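Local coordinates for group II chitinase (Ostrinia furnacalis, PDB 6JAV), which probably cleaves internal glycosidic bonds of chitin as an insect endochitinase, this chain being a family 18 glycosyl hydrolase catalytic domain held here with a synthetic inhibitor, at residues Arg6-Cys11 against Cys36-Tyr41; Val10-Asn15 against Met344-Asp349. All blocks are in the same frame, centred on the assembly; numbering follows the deposited sequence.

Interaction 1 (Arg6-Cys11 against Cys36-Tyr41); sequences RYKLVC and CTHIVY
Cys11 and Cys36 are joined by a disulfide whose sulfurs, Cys11 SG and Cys36 SG, lie 2.1 Å apart. The C-S-S-C torsion of -99° is near the relaxed value for a disulfide. The bridge ties strand 8-11 to the residue two places before strand 38-41.

The backbone bonds are those of a parallel pair. Cys11 N gives a nearly straight bond to His38 O at 2.9 Å, and Cys11 O accepts from Val40 N at the same distance. Earlier in the pair the ladder is less regular: Leu9 O takes Thr37 N at 2.9 Å and, weakly, His38 N.

At the start of the pair Leu9 N is taken by a side chain, Thr37 OG1, instead of a backbone carbonyl. With chi1 at 61°, OG1 stands between its own N and carbonyl carbon and accepts Leu9 N at 2.9 Å. The same OG1 lies in the plane of the His38 ring, 2.7 Å from ND1, a hydrogen bond in which either may donate. The imidazole is thus held from its edge by a hydroxyl that also receives a backbone N-H.

Apolar contacts follow the face that carries Val10 and His38. The Lys8 methylenes pass obliquely across the His38 imidazole, Lys8 CG 3.7 Å from His38 CE1, before the chain bends at its last torsion; Val10 CG2 comes against His38 CB. Further along, Val10 CG1 meets Val40 CG2 at 3.7 Å.

Strands 8-14 and 38-46 are the first two parallel strands of the family 18 TIM barrel, with 78-84 next beyond 38-46. Around the pair, helix 363-373 packs on Leu9 and helix 65-70 on Ile39, while Trp192 meets the His38 ring edge-to-face.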
# COMPACT_ATOMS: atom_id res chain seq x y z
N ARG A 6 16.83 5.23 12.16
CA ARG A 6 15.76 4.87 13.08
C ARG A 6 14.44 4.56 12.37
O ARG A 6 13.45 4.27 13.05
CB ARG A 6 15.55 6.00 14.11
CG ARG A 6 14.84 7.22 13.56
CD ARG A 6 15.01 8.47 14.40
NE ARG A 6 14.48 8.33 15.76
CZ ARG A 6 13.29 8.79 16.19
NH1 ARG A 6 12.43 9.40 15.39
NH2 ARG A 6 12.96 8.61 17.47
N TYR A 7 14.39 4.61 11.03
CA TYR A 7 13.15 4.46 10.29
C TYR A 7 13.17 3.22 9.41
O TYR A 7 14.22 2.83 8.89
CB TYR A 7 12.89 5.67 9.41
CG TYR A 7 12.70 6.92 10.23
CD1 TYR A 7 11.58 7.06 11.06
CD2 TYR A 7 13.65 7.94 10.22
CE1 TYR A 7 11.41 8.20 11.85
CE2 TYR A 7 13.48 9.07 11.01
CZ TYR A 7 12.36 9.19 11.81
OH TYR A 7 12.19 10.32 12.60
N LYS A 8 11.99 2.65 9.22
CA LYS A 8 11.75 1.67 8.17
C LYS A 8 11.26 2.38 6.91
O LYS A 8 10.59 3.42 6.97
CB LYS A 8 10.63 0.71 8.59
CG LYS A 8 10.98 -0.17 9.81
CD LYS A 8 9.83 -1.15 10.13
CE LYS A 8 10.16 -2.06 11.30
NZ LYS A 8 10.37 -1.29 12.57
N LEU A 9 11.57 1.77 5.78
CA LEU A 9 10.99 2.15 4.48
C LEU A 9 10.56 0.82 3.86
O LEU A 9 11.41 0.04 3.40
CB LEU A 9 11.98 2.94 3.61
CG LEU A 9 11.35 3.90 2.60
CD1 LEU A 9 12.40 4.73 1.83
CD2 LEU A 9 10.40 3.23 1.65
N VAL A 10 9.26 0.53 3.94
CA VAL A 10 8.70 -0.75 3.54
C VAL A 10 8.23 -0.62 2.10
O VAL A 10 7.34 0.20 1.79
CB VAL A 10 7.54 -1.15 4.47
CG1 VAL A 10 6.93 -2.46 4.03
CG2 VAL A 10 8.01 -1.26 5.94
N CYS A 11 8.83 -1.39 1.19
CA CYS A 11 8.54 -1.29 -0.24
C CYS A 11 7.76 -2.50 -0.68
O CYS A 11 8.24 -3.64 -0.51
CB CYS A 11 9.84 -1.29 -1.03
SG CYS A 11 10.93 0.11 -0.71
N CYS A 36 15.16 0.63 0.25
CA CYS A 36 14.17 -0.04 1.09
C CYS A 36 14.88 -0.67 2.27
O CYS A 36 16.01 -1.16 2.13
CB CYS A 36 13.50 -1.18 0.32
SG CYS A 36 12.77 -0.70 -1.27
N THR A 37 14.22 -0.71 3.43
CA THR A 37 14.69 -1.54 4.54
C THR A 37 13.99 -2.88 4.56
O THR A 37 14.52 -3.85 5.11
CB THR A 37 14.48 -0.86 5.90
OG1 THR A 37 13.08 -0.63 6.11
CG2 THR A 37 15.23 0.48 5.92
N HIS A 38 12.78 -2.94 4.01
CA HIS A 38 11.94 -4.13 4.01
C HIS A 38 11.30 -4.19 2.64
O HIS A 38 10.91 -3.15 2.08
CB HIS A 38 10.81 -4.01 5.05
CG HIS A 38 11.30 -4.02 6.47
ND1 HIS A 38 12.04 -3.00 7.03
CD2 HIS A 38 11.16 -4.95 7.45
CE1 HIS A 38 12.34 -3.30 8.28
NE2 HIS A 38 11.83 -4.49 8.56
N ILE A 39 11.24 -5.38 2.05
CA ILE A 39 10.51 -5.60 0.81
C ILE A 39 9.41 -6.58 1.12
O ILE A 39 9.65 -7.60 1.79
CB ILE A 39 11.42 -6.16 -0.29
CG1 ILE A 39 12.46 -5.11 -0.69
CG2 ILE A 39 10.58 -6.59 -1.49
CD1 ILE A 39 13.67 -5.70 -1.42
N VAL A 40 8.19 -6.29 0.65
CA VAL A 40 7.05 -7.17 0.86
C VAL A 40 6.56 -7.64 -0.50
O VAL A 40 6.24 -6.82 -1.37
CB VAL A 40 5.92 -6.48 1.64
CG1 VAL A 40 4.78 -7.48 1.84
CG2 VAL A 40 6.43 -5.98 2.98
N TYR A 41 6.49 -8.95 -0.68
CA TYR A 41 6.16 -9.54 -1.98
C TYR A 41 4.65 -9.71 -2.11
O TYR A 41 4.04 -10.51 -1.38
CB TYR A 41 6.84 -10.92 -2.04
CG TYR A 41 6.81 -11.59 -3.39
CD1 TYR A 41 5.62 -12.07 -3.94
CD2 TYR A 41 8.00 -11.78 -4.09
CE1 TYR A 41 5.61 -12.69 -5.19
CE2 TYR A 41 8.01 -12.41 -5.31
CZ TYR A 41 6.81 -12.85 -5.87
OH TYR A 41 6.83 -13.47 -7.10

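Interaction 2 (Val10-Asn15 against Met344-Asp349); sequences VCYYTN and MIWALD
Val10 O accepts Ile345 N at 2.9 Å, the first rung of a parallel pairing. Cys11 presents CB to Leu348 CG at 3.8 Å, with its sulfur beside Ile345 CG1.

Tyr12 makes the largest single contribution. Its N bonds to Ile345 O, and its O receives an almost straight bond from Leu348 N at 2.9 Å, past the cis peptide between Trp346 and Ala347. The Tyr12 ring meets Met344 at its edge: CE1 is 3.6 Å from Met344 CG, and Met344 SD makes a Met-aromatic contact, the methionine chain being bent at chi2 (-90°) and chi3. The Tyr12 and Trp346 side chains cross at about a right angle, Trp346 CE3 3.6 Å from Tyr12 CB, with the Tyr12 ring and the six-membered Trp346 ring inclined at 43°. Tyr12 OH is hydrogen-bonded to Asp124 OD2, in the DGLDLDWE stretch that matches the family 18 signature.

Thr14 divides its two branches: CG2 lies 3.7 Å from Trp346 CZ2, while OG1 donates to Asp349 OD1 at 2.7 Å from above the carboxylate plane. One water links Thr14 N to OD1, a second bridges OG1 and OD2, and OD2 forms a salt bridge with Arg20, an inhibitor-pocket residue.

Strands 8-14 and 342-346 are neighbours in the barrel wall, with the side chain of Trp346 about 5 Å from the bound inhibitor and helix 363-373 packed on Ile345 and Leu348.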
# COMPACT_ATOMS: atom_id res chain seq x y z
N VAL A 10 9.26 0.53 3.94
CA VAL A 10 8.70 -0.75 3.54
C VAL A 10 8.23 -0.62 2.10
O VAL A 10 7.34 0.20 1.79
CB VAL A 10 7.54 -1.15 4.47
CG1 VAL A 10 6.93 -2.46 4.03
CG2 VAL A 10 8.01 -1.26 5.94
N CYS A 11 8.83 -1.39 1.19
CA CYS A 11 8.54 -1.29 -0.24
C CYS A 11 7.76 -2.50 -0.68
O CYS A 11 8.24 -3.64 -0.51
CB CYS A 11 9.84 -1.29 -1.03
SG CYS A 11 10.93 0.11 -0.71
N TYR A 12 6.59 -2.29 -1.30
CA TYR A 12 5.87 -3.41 -1.90
C TYR A 12 6.37 -3.69 -3.30
O TYR A 12 6.53 -2.78 -4.13
CB TYR A 12 4.34 -3.16 -1.90
CG TYR A 12 3.69 -3.46 -0.57
CD1 TYR A 12 3.63 -2.48 0.43
CD2 TYR A 12 3.18 -4.72 -0.29
CE1 TYR A 12 3.09 -2.76 1.70
CE2 TYR A 12 2.63 -5.01 0.96
CZ TYR A 12 2.61 -4.02 1.93
OH TYR A 12 2.04 -4.29 3.17
N TYR A 13 6.62 -4.97 -3.56
CA TYR A 13 6.95 -5.53 -4.86
C TYR A 13 5.70 -6.25 -5.36
O TYR A 13 4.96 -6.85 -4.57
CB TYR A 13 8.12 -6.54 -4.67
CG TYR A 13 8.34 -7.36 -5.91
CD1 TYR A 13 9.13 -6.88 -6.94
CD2 TYR A 13 7.69 -8.57 -6.08
CE1 TYR A 13 9.27 -7.63 -8.14
CE2 TYR A 13 7.84 -9.30 -7.23
CZ TYR A 13 8.60 -8.81 -8.25
OH TYR A 13 8.70 -9.57 -9.41
N THR A 14 5.43 -6.20 -6.67
CA THR A 14 4.26 -6.85 -7.23
C THR A 14 4.68 -7.81 -8.34
O THR A 14 5.42 -7.42 -9.27
CB THR A 14 3.17 -5.85 -7.71
OG1 THR A 14 3.64 -5.05 -8.82
CG2 THR A 14 2.77 -4.89 -6.58
N ASN A 15 4.25 -9.07 -8.25
CA ASN A 15 4.67 -10.01 -9.28
C ASN A 15 4.05 -9.71 -10.64
O ASN A 15 4.67 -9.99 -11.68
CB ASN A 15 4.51 -11.48 -8.84
CG ASN A 15 3.08 -11.88 -8.54
OD1 ASN A 15 2.14 -11.11 -8.73
ND2 ASN A 15 2.90 -13.14 -8.12
N MET A 344 6.00 3.66 3.98
CA MET A 344 5.72 2.50 3.14
C MET A 344 5.31 3.02 1.78
O MET A 344 4.67 4.08 1.69
CB MET A 344 4.58 1.66 3.75
CG MET A 344 4.09 0.48 2.92
SD MET A 344 2.74 0.96 1.80
CE MET A 344 1.33 0.86 2.91
N ILE A 345 5.65 2.28 0.71
CA ILE A 345 5.23 2.68 -0.64
C ILE A 345 4.47 1.56 -1.34
O ILE A 345 4.86 0.39 -1.27
CB ILE A 345 6.39 3.18 -1.53
CG1 ILE A 345 7.45 2.09 -1.75
CG2 ILE A 345 6.99 4.44 -0.94
CD1 ILE A 345 8.04 2.12 -3.18
N TRP A 346 3.41 1.95 -2.03
CA TRP A 346 2.73 1.12 -3.01
C TRP A 346 2.93 1.84 -4.34
O TRP A 346 2.27 2.85 -4.59
CB TRP A 346 1.22 1.03 -2.74
CG TRP A 346 0.65 0.05 -3.74
CD1 TRP A 346 0.21 0.31 -5.03
CD2 TRP A 346 0.61 -1.37 -3.59
NE1 TRP A 346 -0.15 -0.87 -5.65
CE2 TRP A 346 0.10 -1.91 -4.79
CE3 TRP A 346 0.97 -2.23 -2.56
CZ2 TRP A 346 -0.09 -3.28 -4.96
CZ3 TRP A 346 0.77 -3.59 -2.73
CH2 TRP A 346 0.25 -4.09 -3.92
N ALA A 347 3.80 1.33 -5.22
CA ALA A 347 4.61 0.11 -5.10
C ALA A 347 5.88 0.42 -5.93
O ALA A 347 5.93 1.42 -6.67
CB ALA A 347 3.88 -1.09 -5.68
N LEU A 348 6.90 -0.42 -5.80
CA LEU A 348 8.19 -0.15 -6.44
C LEU A 348 8.05 0.12 -7.94
O LEU A 348 8.71 1.02 -8.48
CB LEU A 348 9.10 -1.37 -6.23
CG LEU A 348 9.74 -1.46 -4.85
CD1 LEU A 348 10.24 -2.89 -4.55
CD2 LEU A 348 10.86 -0.44 -4.71
N ASP A 349 7.20 -0.65 -8.61
CA ASP A 349 7.12 -0.65 -10.07
C ASP A 349 6.28 0.49 -10.61
O ASP A 349 6.11 0.58 -11.83
CB ASP A 349 6.46 -1.96 -10.51
CG ASP A 349 5.17 -2.23 -9.76
OD1 ASP A 349 5.24 -2.84 -8.65
OD2 ASP A 349 4.09 -1.81 -10.20
O HOH W 1 7.29 -4.32 -7.91
O HOH W 2 1.70 -2.87 -9.59

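In the fold
Strand 8-14, near the N terminus, is the common element, with Val10 and Cys11 taking part in both contacts. Leaving it, the chain returns after 24 residues as 36-41, and interaction 1 closes this short loop. It then travels through 78-84, 122-126, 165-170, 192-195 and 244-257 before 342-346 arrives at the other flank of strand 8-14, where interaction 2 closes a span of 328 residues. The smaller loop overlaps the larger one without lying wholly within it. Together the two contacts seat the first strand between second and last, completing the parallel ring of the TIM barrel; Val40 CG1 packing on Tyr12 CE2 joins them directly.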